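Long-range contacts in membrane-bound lytic murein transglycosylase (Agrobacterium tumefaciens, PDB 2PNW), which probably cleaves the glycan strands of bacterial cell-wall murein, as MltA-type lytic transglycosylases do, producing anhydro-muramic acid ends rather than hydrolysing the bond: residues A[50-56]-A[365-370]; A[294-298]-A[321-325]; A[17-23]-A[300-304]; A[189-193]-A[203-207]; A[34-38]-A[277-281]. One frame throughout, in Å; residues are numbered along the deposited sequence.

Interaction 1: A[50-56]-A[365-370]; sequences LGITAAE and IAAERY
The capping box that opens helix 54-66, made by Thr53 and Glu56, is also where Arg369 near the C terminus takes hold. Arg369 meets the Glu56 carboxylate end-on with two nitrogens, and the two flat groups are only 18° from coplanar. NH1 of Arg369 sends a nearly straight bond to the syn lone pair of Glu56 OE1 (2.8 Å), while Arg369 NH2 reaches Glu56 OE2 at 2.7 Å. The same OE1 accepts from Thr53 N (3.1 Å), on its anti side and somewhat out of plane. In return Glu56 N donates to Thr53 OG1 (3.0 Å), which completes the box. One carboxylate thus serves the helix start and the salt bridge together, so its rotation is fixed from two sides. NH1 of Arg369 also makes a weak, bent bond to Gly51 O.

Tyr370 CE2 lies over one face of the Arg369 guanidinium, toward its rim. With its CG anti to the carbonyl carbon (chi1 -61°), Tyr370 points its ring at the loop, where Tyr370 OH donates to Leu50 O (2.6 Å). CD1 of Ile52 fills in between, touching Tyr370 CE2 at 3.6 Å and the methyl of Ala366 at 3.8 Å. Leu362 of strand 353-363 touches both Ile52 and Tyr370.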
# COMPACT_ATOMS: atom_id res chain seq x y z
N LEU A 50 10.52 15.38 0.45
CA LEU A 50 9.99 16.58 -0.22
C LEU A 50 9.84 17.76 0.75
O LEU A 50 10.08 18.92 0.38
CB LEU A 50 8.69 16.27 -0.98
CG LEU A 50 8.05 17.35 -1.86
CD1 LEU A 50 7.27 16.70 -2.98
CD2 LEU A 50 7.13 18.27 -1.09
N GLY A 51 9.45 17.46 1.99
CA GLY A 51 9.57 18.40 3.09
C GLY A 51 8.29 18.90 3.72
O GLY A 51 8.34 19.73 4.62
N ILE A 52 7.14 18.42 3.27
CA ILE A 52 5.89 18.85 3.92
C ILE A 52 5.66 18.17 5.27
O ILE A 52 5.61 16.94 5.35
CB ILE A 52 4.67 18.61 3.02
CG1 ILE A 52 4.91 19.17 1.61
CG2 ILE A 52 3.42 19.21 3.68
CD1 ILE A 52 4.84 20.69 1.52
N THR A 53 5.52 18.96 6.33
CA THR A 53 5.36 18.36 7.66
C THR A 53 3.91 17.97 7.92
O THR A 53 2.99 18.54 7.33
CB THR A 53 5.82 19.32 8.79
OG1 THR A 53 4.89 20.40 8.90
CG2 THR A 53 7.23 19.89 8.48
N ALA A 54 3.72 17.03 8.85
CA ALA A 54 2.38 16.71 9.34
C ALA A 54 1.66 17.93 9.92
O ALA A 54 0.45 18.07 9.74
CB ALA A 54 2.44 15.60 10.38
N ALA A 55 2.38 18.80 10.63
CA ALA A 55 1.77 20.05 11.11
C ALA A 55 1.25 20.94 9.98
O ALA A 55 0.20 21.57 10.12
CB ALA A 55 2.74 20.84 11.99
N GLU A 56 1.97 21.01 8.87
CA GLU A 56 1.52 21.79 7.70
C GLU A 56 0.25 21.16 7.10
O GLU A 56 -0.71 21.86 6.76
CB GLU A 56 2.63 21.91 6.65
CG GLU A 56 3.70 22.95 7.08
CD GLU A 56 4.96 22.97 6.22
OE1 GLU A 56 5.39 21.94 5.66
OE2 GLU A 56 5.53 24.07 6.11
N ILE A 365 0.14 27.66 3.04
CA ILE A 365 1.28 28.17 3.84
C ILE A 365 2.60 27.46 3.53
O ILE A 365 3.66 28.10 3.48
CB ILE A 365 1.05 28.16 5.39
CG1 ILE A 365 1.03 26.72 5.95
CG2 ILE A 365 -0.20 28.98 5.77
CD1 ILE A 365 1.50 26.56 7.42
N ALA A 366 2.54 26.14 3.33
CA ALA A 366 3.72 25.35 2.97
C ALA A 366 4.19 25.64 1.56
O ALA A 366 5.38 25.53 1.27
CB ALA A 366 3.43 23.87 3.11
N ALA A 367 3.25 25.98 0.69
CA ALA A 367 3.53 26.09 -0.74
C ALA A 367 4.55 27.20 -1.07
O ALA A 367 5.32 27.08 -2.02
CB ALA A 367 2.23 26.31 -1.51
N GLU A 368 4.56 28.26 -0.27
CA GLU A 368 5.40 29.43 -0.59
C GLU A 368 6.87 29.11 -0.82
O GLU A 368 7.45 29.56 -1.81
CB GLU A 368 5.23 30.55 0.44
CG GLU A 368 4.11 31.53 0.09
CD GLU A 368 4.42 32.40 -1.14
OE1 GLU A 368 5.61 32.53 -1.53
OE2 GLU A 368 3.46 32.97 -1.71
N ARG A 369 7.47 28.32 0.06
CA ARG A 369 8.88 27.96 -0.11
C ARG A 369 9.18 27.12 -1.36
O ARG A 369 10.34 27.01 -1.76
CB ARG A 369 9.44 27.28 1.14
CG ARG A 369 8.94 25.85 1.39
CD ARG A 369 9.60 25.33 2.67
NE ARG A 369 9.15 24.00 3.09
CZ ARG A 369 8.05 23.78 3.81
NH1 ARG A 369 7.72 22.54 4.15
NH2 ARG A 369 7.28 24.80 4.17
N TYR A 370 8.16 26.50 -1.96
CA TYR A 370 8.36 25.75 -3.20
C TYR A 370 8.17 26.63 -4.43
O TYR A 370 8.61 26.28 -5.52
CB TYR A 370 7.45 24.52 -3.27
CG TYR A 370 7.74 23.56 -2.14
CD1 TYR A 370 8.70 22.56 -2.28
CD2 TYR A 370 7.09 23.69 -0.91
CE1 TYR A 370 9.00 21.69 -1.21
CE2 TYR A 370 7.38 22.82 0.16
CZ TYR A 370 8.32 21.84 -0.00
OH TYR A 370 8.60 21.00 1.05

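Interaction 2: A[294-298]-A[321-325]; sequences HTFGL and LALDT
The Phe296 ring meets Thr325 at its edge, with CB and CG2 of the threonine close to the ring plane; Phe296 CZ lies 3.9 Å from Thr325 CG2. The carbonyl oxygen of Asp324 approaches the same ring obliquely, 3.4 Å from Phe296 CE1. Close by, the His294 ring makes an edge-to-face pair with Phe300. All this belongs to the 3D domain, a domain of the double-psi beta-barrel clan, and the contact lies where a loop turns into strand 299-304 alongside strand 316-324.

Residues 295 to 298 form a type II turn whose third residue, Gly297, has a positive phi (95°) that glycine readily adopts. Two backbone bonds tie the turn to the strand: Gly297 N to Ala322 O (2.7 Å) and Ala322 N to Leu298 O (3.0 Å). Phe296 CG is anti to its carbonyl carbon (chi1 -65°), which swings the ring along the strand toward Asp324 and Thr325. The hydroxyl of Thr325 is engaged elsewhere, by Val289 O, and OD1 of Asp324 by Ala276 N and, weakly, by Thr325 N. Gly297 O is buried without a hydrogen-bonding partner in the model; what it meets instead is the methyl CD2 of Leu321, at 3.5 Å.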
# COMPACT_ATOMS: atom_id res chain seq x y z
N HIS A 294 7.57 11.16 0.25
CA HIS A 294 6.30 11.87 0.50
C HIS A 294 5.79 11.77 1.92
O HIS A 294 6.12 10.83 2.65
CB HIS A 294 5.25 11.39 -0.50
CG HIS A 294 5.53 11.83 -1.90
ND1 HIS A 294 5.65 13.17 -2.23
CD2 HIS A 294 5.73 11.13 -3.04
CE1 HIS A 294 5.90 13.27 -3.53
NE2 HIS A 294 5.95 12.04 -4.04
N THR A 295 4.98 12.75 2.31
CA THR A 295 4.31 12.72 3.61
C THR A 295 2.89 12.19 3.40
O THR A 295 2.20 12.65 2.49
CB THR A 295 4.24 14.16 4.21
OG1 THR A 295 5.57 14.71 4.27
CG2 THR A 295 3.61 14.14 5.61
N PHE A 296 2.46 11.23 4.23
CA PHE A 296 1.08 10.72 4.17
C PHE A 296 0.03 11.80 4.36
O PHE A 296 0.26 12.80 5.06
CB PHE A 296 0.85 9.63 5.22
CG PHE A 296 1.67 8.37 5.00
CD1 PHE A 296 1.87 7.85 3.73
CD2 PHE A 296 2.20 7.69 6.08
CE1 PHE A 296 2.63 6.67 3.52
CE2 PHE A 296 2.96 6.50 5.90
CZ PHE A 296 3.17 6.00 4.61
N GLY A 297 -1.13 11.60 3.73
CA GLY A 297 -2.27 12.48 3.95
C GLY A 297 -2.40 13.60 2.93
O GLY A 297 -3.43 14.26 2.90
N LEU A 298 -1.37 13.84 2.13
CA LEU A 298 -1.41 14.92 1.15
C LEU A 298 -2.21 14.51 -0.08
O LEU A 298 -2.19 13.34 -0.46
CB LEU A 298 0.01 15.30 0.73
CG LEU A 298 0.70 16.13 1.80
CD1 LEU A 298 2.17 16.15 1.52
CD2 LEU A 298 0.11 17.55 1.75
N LEU A 321 -5.75 10.69 -2.02
CA LEU A 321 -4.92 10.99 -0.87
C LEU A 321 -3.86 9.92 -0.71
O LEU A 321 -4.13 8.74 -0.97
CB LEU A 321 -5.73 11.10 0.42
CG LEU A 321 -6.76 12.25 0.47
CD1 LEU A 321 -7.72 11.99 1.61
CD2 LEU A 321 -6.05 13.58 0.64
N ALA A 322 -2.67 10.34 -0.30
CA ALA A 322 -1.57 9.39 -0.04
C ALA A 322 -1.80 8.71 1.30
O ALA A 322 -1.56 9.31 2.34
CB ALA A 322 -0.23 10.14 -0.03
N LEU A 323 -2.29 7.47 1.28
CA LEU A 323 -2.72 6.83 2.52
C LEU A 323 -1.99 5.50 2.78
O LEU A 323 -2.32 4.79 3.73
CB LEU A 323 -4.24 6.62 2.51
CG LEU A 323 -5.06 7.93 2.59
CD1 LEU A 323 -6.51 7.56 2.41
CD2 LEU A 323 -4.83 8.64 3.91
N ASP A 324 -1.00 5.17 1.95
CA ASP A 324 -0.29 3.90 2.15
C ASP A 324 1.09 3.97 1.51
O ASP A 324 1.43 4.94 0.87
CB ASP A 324 -1.11 2.73 1.56
CG ASP A 324 -0.70 1.36 2.14
OD1 ASP A 324 0.07 1.27 3.15
OD2 ASP A 324 -1.18 0.34 1.58
N THR A 325 1.89 2.93 1.72
CA THR A 325 3.18 2.82 1.05
C THR A 325 3.39 1.34 0.74
O THR A 325 2.59 0.49 1.14
CB THR A 325 4.34 3.44 1.90
OG1 THR A 325 5.56 3.49 1.14
CG2 THR A 325 4.57 2.65 3.22

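Interaction 3: A[17-23]-A[300-304]; sequences LPGWGQD and FFIHA
Leu17 and Pro18 begin a type II turn that comes up against Phe301 and His303 on the strand 300-304. The turn closes with Trp20 N bonded to Leu17 O, Gly19 takes the positive phi of 82°, and a 3-10 segment, 20-22, follows. No hydrogen bond passes between the two segments, so side chains make the contact.

Phe301 carries most of it. With CG anti to the backbone N (chi1 -171°), its ring packs among Leu17, Pro18 O and Trp20. Leu17 CB lies over one ring face, 4.3 Å from the centroid, and Leu17 CG touches Phe301 CD2 at 3.8 Å. At the ring edge, in plane, stands the carbonyl oxygen Pro18 O, 3.2 Å from Phe301 CE2. Trp20 presents an edge: Phe301 CD1 lies in the indole plane, 3.7 Å from Trp20 CE3. Asp23 OD2 is also near the Phe301 edge, its carboxylate held by Arg285 and Leu319 N. Two residues along the strand, the His303 ring has Pro18 CB squarely over it, 3.6 Å from the centroid, a CH-pi contact.

Phe300 and Ile302 point the other way, the alternation of any strand; this one lies in the 3D domain, consistent with a double-psi beta-barrel.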
# COMPACT_ATOMS: atom_id res chain seq x y z
N LEU A 17 -4.62 20.95 -14.65
CA LEU A 17 -4.85 19.58 -14.22
C LEU A 17 -5.93 18.99 -15.10
O LEU A 17 -7.10 19.33 -14.95
CB LEU A 17 -5.26 19.52 -12.74
CG LEU A 17 -4.23 19.46 -11.60
CD1 LEU A 17 -3.08 20.41 -11.80
CD2 LEU A 17 -4.93 19.74 -10.26
N PRO A 18 -5.55 18.12 -16.05
CA PRO A 18 -6.52 17.61 -17.01
C PRO A 18 -7.63 16.82 -16.32
O PRO A 18 -7.35 15.90 -15.54
CB PRO A 18 -5.69 16.71 -17.92
CG PRO A 18 -4.28 17.20 -17.76
CD PRO A 18 -4.20 17.56 -16.30
N GLY A 19 -8.87 17.22 -16.59
CA GLY A 19 -10.03 16.58 -16.01
C GLY A 19 -10.38 17.03 -14.60
O GLY A 19 -11.33 16.53 -14.03
N TRP A 20 -9.62 17.98 -14.04
CA TRP A 20 -9.91 18.53 -12.70
C TRP A 20 -11.38 18.93 -12.59
O TRP A 20 -12.09 18.51 -11.67
CB TRP A 20 -9.00 19.73 -12.38
CG TRP A 20 -9.40 20.46 -11.12
CD1 TRP A 20 -10.07 21.64 -11.03
CD2 TRP A 20 -9.19 20.01 -9.78
NE1 TRP A 20 -10.27 21.98 -9.70
CE2 TRP A 20 -9.74 20.98 -8.92
CE3 TRP A 20 -8.56 18.89 -9.22
CZ2 TRP A 20 -9.70 20.86 -7.52
CZ3 TRP A 20 -8.52 18.77 -7.83
CH2 TRP A 20 -9.09 19.75 -7.00
N GLY A 21 -11.83 19.73 -13.55
CA GLY A 21 -13.21 20.20 -13.57
C GLY A 21 -14.29 19.14 -13.57
O GLY A 21 -15.45 19.42 -13.23
N GLN A 22 -13.93 17.92 -13.95
CA GLN A 22 -14.91 16.83 -14.01
C GLN A 22 -14.83 15.87 -12.82
O GLN A 22 -15.64 14.94 -12.71
CB GLN A 22 -14.76 16.07 -15.34
CG GLN A 22 -15.23 16.88 -16.58
CD GLN A 22 -14.43 18.15 -16.79
OE1 GLN A 22 -13.21 18.10 -16.99
NE2 GLN A 22 -15.10 19.30 -16.74
N ASP A 23 -13.86 16.08 -11.93
CA ASP A 23 -13.67 15.18 -10.78
C ASP A 23 -14.59 15.55 -9.62
O ASP A 23 -14.86 16.73 -9.39
CB ASP A 23 -12.20 15.19 -10.33
CG ASP A 23 -11.87 14.05 -9.34
OD1 ASP A 23 -12.41 12.93 -9.49
OD2 ASP A 23 -11.07 14.30 -8.41
N PHE A 300 -3.03 14.14 -4.02
CA PHE A 300 -2.33 14.02 -5.29
C PHE A 300 -3.38 13.92 -6.38
O PHE A 300 -4.27 13.07 -6.28
CB PHE A 300 -1.49 12.72 -5.35
CG PHE A 300 -0.20 12.77 -4.54
CD1 PHE A 300 1.03 12.88 -5.18
CD2 PHE A 300 -0.23 12.67 -3.15
CE1 PHE A 300 2.23 12.90 -4.43
CE2 PHE A 300 0.95 12.73 -2.38
CZ PHE A 300 2.18 12.82 -3.03
N PHE A 301 -3.26 14.76 -7.41
CA PHE A 301 -4.10 14.59 -8.61
C PHE A 301 -3.33 13.74 -9.62
O PHE A 301 -2.21 14.08 -9.99
CB PHE A 301 -4.50 15.94 -9.22
CG PHE A 301 -5.54 15.81 -10.32
CD1 PHE A 301 -6.89 15.74 -10.01
CD2 PHE A 301 -5.15 15.77 -11.66
CE1 PHE A 301 -7.85 15.59 -11.03
CE2 PHE A 301 -6.09 15.63 -12.66
CZ PHE A 301 -7.44 15.55 -12.36
N ILE A 302 -3.94 12.62 -10.03
CA ILE A 302 -3.25 11.65 -10.87
C ILE A 302 -3.95 11.62 -12.22
O ILE A 302 -5.17 11.43 -12.28
CB ILE A 302 -3.24 10.23 -10.23
CG1 ILE A 302 -2.60 10.27 -8.82
CG2 ILE A 302 -2.57 9.21 -11.16
CD1 ILE A 302 -1.19 10.78 -8.81
N HIS A 303 -3.19 11.85 -13.28
CA HIS A 303 -3.72 11.84 -14.64
C HIS A 303 -3.04 10.73 -15.44
O HIS A 303 -1.84 10.82 -15.73
CB HIS A 303 -3.51 13.20 -15.32
CG HIS A 303 -4.02 13.26 -16.73
ND1 HIS A 303 -3.28 13.79 -17.77
CD2 HIS A 303 -5.19 12.84 -17.27
CE1 HIS A 303 -3.98 13.71 -18.89
NE2 HIS A 303 -5.14 13.13 -18.62
N ALA A 304 -3.80 9.68 -15.77
CA ALA A 304 -3.27 8.52 -16.48
C ALA A 304 -4.18 8.21 -17.64
O ALA A 304 -5.05 7.34 -17.54
CB ALA A 304 -3.15 7.30 -15.53

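Interaction 4: A[189-193]-A[203-207]; sequences QGAAR and RITYA
Ala192 and Ile204 form the hydrogen-bonded pair of an antiparallel hairpin, strands 191-195 and 201-209; the axes of segments 191-193 and 203-207 approach to 4.8 Å. Backbone bonds do most of the joining. Ala192 N donates to Ile204 O and Ile204 N returns to Ala192 O, each at 3.0 Å, the second almost straight. Two residues before Ala192, just ahead of the strand, Gly190 O accepts from Tyr206 N at 2.9 Å, a more bent bond. Gly190 is the residue at which helix 180-189 gives way to the strand. CA-H...O contacts lie between these bonds, the shortest from Ala191 CA to Ile204 O at 3.3 Å.

Apolar contact is modest. Ala192 CB and Ile204 CG1 lie side by side at 4.0 Å; chi1 of 60° sets that CG1 between the backbone N and carbonyl carbon, leaning over the neighbouring strand. On the other face Ala191 and Thr205 pair closely, and the Thr205 hydroxyl bonds outward to Ile274 O.

Charged side chains meet at the 193-203 pair, on the face shared with Ala191 and Thr205. Arg193 CD rests over one face of the Arg203 guanidinium, 4.0 Å from its NE. Arg193 is bent at chi3, and the two guanidinium planes stand 73° apart. The charged ends differ in their partners: Arg203 NE makes a salt bridge with Glu103, whereas Arg193 NH2 has a long, weak pairing with Glu105. The two arginines meet through a CH2 of Arg193 over the Arg203 guanidinium, with NH1 of Arg193 and NH1 of Arg203 5.1 Å apart; the nearby carboxylates probably ease the like charges.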
# COMPACT_ATOMS: atom_id res chain seq x y z
N GLN A 189 -0.29 -7.57 -1.04
CA GLN A 189 -1.23 -6.44 -0.88
C GLN A 189 -1.10 -5.79 0.51
O GLN A 189 -1.26 -4.56 0.65
CB GLN A 189 -2.69 -6.88 -1.09
CG GLN A 189 -3.03 -7.58 -2.43
CD GLN A 189 -2.31 -7.02 -3.62
OE1 GLN A 189 -2.59 -5.91 -4.06
NE2 GLN A 189 -1.36 -7.79 -4.16
N GLY A 190 -0.87 -6.62 1.53
CA GLY A 190 -0.67 -6.13 2.91
C GLY A 190 -1.94 -6.14 3.76
O GLY A 190 -1.91 -5.68 4.88
N ALA A 191 -3.05 -6.68 3.23
CA ALA A 191 -4.30 -6.77 3.99
C ALA A 191 -5.21 -7.79 3.35
O ALA A 191 -5.02 -8.14 2.17
CB ALA A 191 -4.99 -5.41 4.02
N ALA A 192 -6.22 -8.25 4.09
CA ALA A 192 -7.20 -9.15 3.48
C ALA A 192 -8.46 -9.17 4.31
O ALA A 192 -8.41 -8.87 5.51
CB ALA A 192 -6.64 -10.57 3.41
N ARG A 193 -9.56 -9.56 3.67
CA ARG A 193 -10.76 -9.96 4.39
C ARG A 193 -10.81 -11.49 4.45
O ARG A 193 -10.93 -12.13 3.42
CB ARG A 193 -12.00 -9.42 3.66
CG ARG A 193 -11.99 -7.91 3.58
CD ARG A 193 -13.37 -7.27 3.53
NE ARG A 193 -14.41 -8.14 2.98
CZ ARG A 193 -15.67 -8.14 3.41
NH1 ARG A 193 -16.03 -7.31 4.39
NH2 ARG A 193 -16.57 -8.95 2.86
N ARG A 203 -10.94 -9.07 9.43
CA ARG A 203 -10.04 -8.31 8.58
C ARG A 203 -8.65 -8.38 9.19
O ARG A 203 -8.52 -8.31 10.42
CB ARG A 203 -10.49 -6.86 8.53
CG ARG A 203 -11.44 -6.55 7.38
CD ARG A 203 -11.23 -5.09 7.15
NE ARG A 203 -11.48 -4.63 5.81
CZ ARG A 203 -12.46 -3.82 5.49
NH1 ARG A 203 -13.33 -3.43 6.42
NH2 ARG A 203 -12.59 -3.43 4.23
N ILE A 204 -7.62 -8.53 8.36
CA ILE A 204 -6.23 -8.52 8.85
C ILE A 204 -5.47 -7.47 8.06
O ILE A 204 -5.82 -7.17 6.91
CB ILE A 204 -5.54 -9.91 8.75
CG1 ILE A 204 -5.50 -10.38 7.27
CG2 ILE A 204 -6.26 -10.95 9.68
CD1 ILE A 204 -4.66 -11.73 7.00
N THR A 205 -4.42 -6.91 8.67
CA THR A 205 -3.61 -5.91 8.01
C THR A 205 -2.17 -6.04 8.52
O THR A 205 -1.94 -6.62 9.59
CB THR A 205 -4.18 -4.48 8.28
OG1 THR A 205 -3.52 -3.52 7.45
CG2 THR A 205 -4.00 -4.11 9.75
N TYR A 206 -1.23 -5.51 7.74
CA TYR A 206 0.19 -5.57 8.07
C TYR A 206 0.44 -5.15 9.53
O TYR A 206 -0.05 -4.08 9.96
CB TYR A 206 0.94 -4.63 7.11
CG TYR A 206 2.39 -4.41 7.47
CD1 TYR A 206 3.40 -5.19 6.90
CD2 TYR A 206 2.75 -3.43 8.39
CE1 TYR A 206 4.75 -5.00 7.26
CE2 TYR A 206 4.11 -3.21 8.74
CZ TYR A 206 5.09 -4.00 8.17
OH TYR A 206 6.42 -3.80 8.51
N ALA A 207 1.20 -5.95 10.26
CA ALA A 207 1.71 -5.57 11.59
C ALA A 207 3.21 -5.42 11.64
O ALA A 207 3.72 -4.53 12.34
CB ALA A 207 1.27 -6.61 12.64

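Interaction 5: A[34-38]-A[277-281]; sequences TILSH and AKVPL. With SO4 (sulfate ion), chain B.
Lys278 lies across the His38 imidazole, and its chain can be followed outward from there. CB sits over one ring face toward the rim, 3.7 Å from the ring centroid and 3.3 Å from His38 CE1, a CH-pi contact. CG stays over the same side, 3.7 Å from His38 NE2. A bend at chi2 (-58°) then takes the chain clear of the histidine. CE comes 3.5 Å from O2 of a bound sulfate, and NZ ends the chain at the same oxygen; that hydrogen bond is modelled so short that its exact length is doubtful. The ring can receive the lysine because His38 CG is anti to the backbone N (chi1 173°), which carries the imidazole from helix 28-39 toward the loop. Ala277 O also lies over a face of that ring, and its hydrogen bond comes from Tyr45 OH.

One turn before His38 on the helix, Thr34 meets Val279. Val279 CB is 3.5 Å from Thr34 OG1, and CG1 of the valine lies against the helix backbone, 3.5 Å from Thr34 O. Ile35 CG1 backs the other methyl, Val279 CG2, at 4.2 Å. The threonine hydroxyl is well occupied: it bonds to Ala31 O of its own helix and accepts from a water that also donates to Pro280 O at 2.8 Å, so this water bridges helix and loop. Leu323 of strand 316-324 touches both Ile35 and Val279. Lys43 and Arg46 join Lys278 around the sulfate, which probably came from the crystallisation liquor; the three basic side chains gather round the anion, which may mark an anion-binding site.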
# COMPACT_ATOMS: atom_id res chain seq x y z
N THR A 34 -10.64 11.50 9.08
CA THR A 34 -10.02 10.38 9.79
C THR A 34 -8.53 10.67 10.03
O THR A 34 -8.00 10.29 11.08
CB THR A 34 -10.16 8.99 9.06
OG1 THR A 34 -9.48 9.01 7.80
CG2 THR A 34 -11.62 8.65 8.80
N ILE A 35 -7.88 11.31 9.07
CA ILE A 35 -6.45 11.68 9.22
C ILE A 35 -6.31 12.69 10.36
O ILE A 35 -5.41 12.56 11.21
CB ILE A 35 -5.88 12.29 7.93
CG1 ILE A 35 -5.95 11.25 6.79
CG2 ILE A 35 -4.38 12.65 8.13
CD1 ILE A 35 -5.82 11.96 5.41
N LEU A 36 -7.21 13.67 10.39
CA LEU A 36 -7.12 14.70 11.45
C LEU A 36 -7.33 14.09 12.84
O LEU A 36 -6.57 14.38 13.77
CB LEU A 36 -8.10 15.85 11.20
CG LEU A 36 -8.04 17.07 12.16
CD1 LEU A 36 -6.62 17.68 12.31
CD2 LEU A 36 -9.01 18.15 11.71
N SER A 37 -8.35 13.24 12.97
CA SER A 37 -8.59 12.51 14.21
C SER A 37 -7.36 11.70 14.62
O SER A 37 -6.97 11.69 15.80
CB SER A 37 -9.83 11.60 14.05
OG SER A 37 -10.12 10.91 15.26
N HIS A 38 -6.75 11.00 13.66
CA HIS A 38 -5.56 10.23 13.96
C HIS A 38 -4.43 11.15 14.45
O HIS A 38 -3.77 10.85 15.46
CB HIS A 38 -5.10 9.43 12.73
CG HIS A 38 -3.78 8.76 12.92
ND1 HIS A 38 -3.62 7.67 13.76
CD2 HIS A 38 -2.55 9.03 12.41
CE1 HIS A 38 -2.35 7.31 13.76
NE2 HIS A 38 -1.68 8.11 12.96
N ALA A 277 -0.85 4.90 6.71
CA ALA A 277 -1.27 6.19 7.28
C ALA A 277 -2.24 6.01 8.47
O ALA A 277 -2.75 7.00 9.02
CB ALA A 277 -1.87 7.09 6.20
N LYS A 278 -2.47 4.76 8.87
CA LYS A 278 -3.22 4.40 10.07
C LYS A 278 -4.72 4.72 10.02
O LYS A 278 -5.38 4.74 11.06
CB LYS A 278 -2.57 5.00 11.35
CG LYS A 278 -1.08 4.77 11.45
CD LYS A 278 -0.77 3.27 11.42
CE LYS A 278 0.53 2.93 12.15
NZ LYS A 278 1.60 3.89 11.86
N VAL A 279 -5.23 4.96 8.81
CA VAL A 279 -6.66 5.22 8.57
C VAL A 279 -7.18 4.28 7.47
O VAL A 279 -6.38 3.72 6.69
CB VAL A 279 -6.93 6.69 8.19
CG1 VAL A 279 -6.48 7.67 9.32
CG2 VAL A 279 -6.27 7.06 6.87
N PRO A 280 -8.52 4.05 7.41
CA PRO A 280 -9.06 3.15 6.38
C PRO A 280 -8.82 3.69 4.98
O PRO A 280 -8.96 4.90 4.73
CB PRO A 280 -10.57 3.13 6.66
CG PRO A 280 -10.70 3.63 8.11
CD PRO A 280 -9.57 4.56 8.33
N LEU A 281 -8.46 2.80 4.06
CA LEU A 281 -8.33 3.19 2.66
C LEU A 281 -9.70 3.40 2.03
O LEU A 281 -10.70 2.87 2.51
CB LEU A 281 -7.56 2.11 1.89
CG LEU A 281 -6.14 1.84 2.41
CD1 LEU A 281 -5.39 0.96 1.41
CD2 LEU A 281 -5.36 3.11 2.69
S SO4 B . 4.69 3.64 12.34
O1 SO4 B . 4.35 2.21 12.43
O2 SO4 B . 3.61 4.45 12.92
O3 SO4 B . 5.93 3.89 13.07
O4 SO4 B . 4.86 4.02 10.93
O HOH W 1 -10.17 7.19 5.67

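How the interactions relate
Interaction 2 touches three of the others. It meets interaction 1 through Ile52 O and Thr295 OG1, 2.5 Å apart and probably hydrogen-bonded. Toward interaction 3 it passes along adjacent strands, with Ala322 CB 3.7 Å from Phe300 CE2, and toward interaction 5 through Leu323 CD2, 3.6 Å from Val279 CG2. The sulfate of interaction 5 is about 6 Å (nearest atoms) from the Phe296 side chain of interaction 2. Interaction 4 stands apart in the MltA-specific insert, its nearest atoms about 5 Å from interaction 2 and about 19 Å from interaction 1. In MltA relatives the substrate groove runs between the insert domain and the barrel domain, so interactions 2 and 4 probably lie near it.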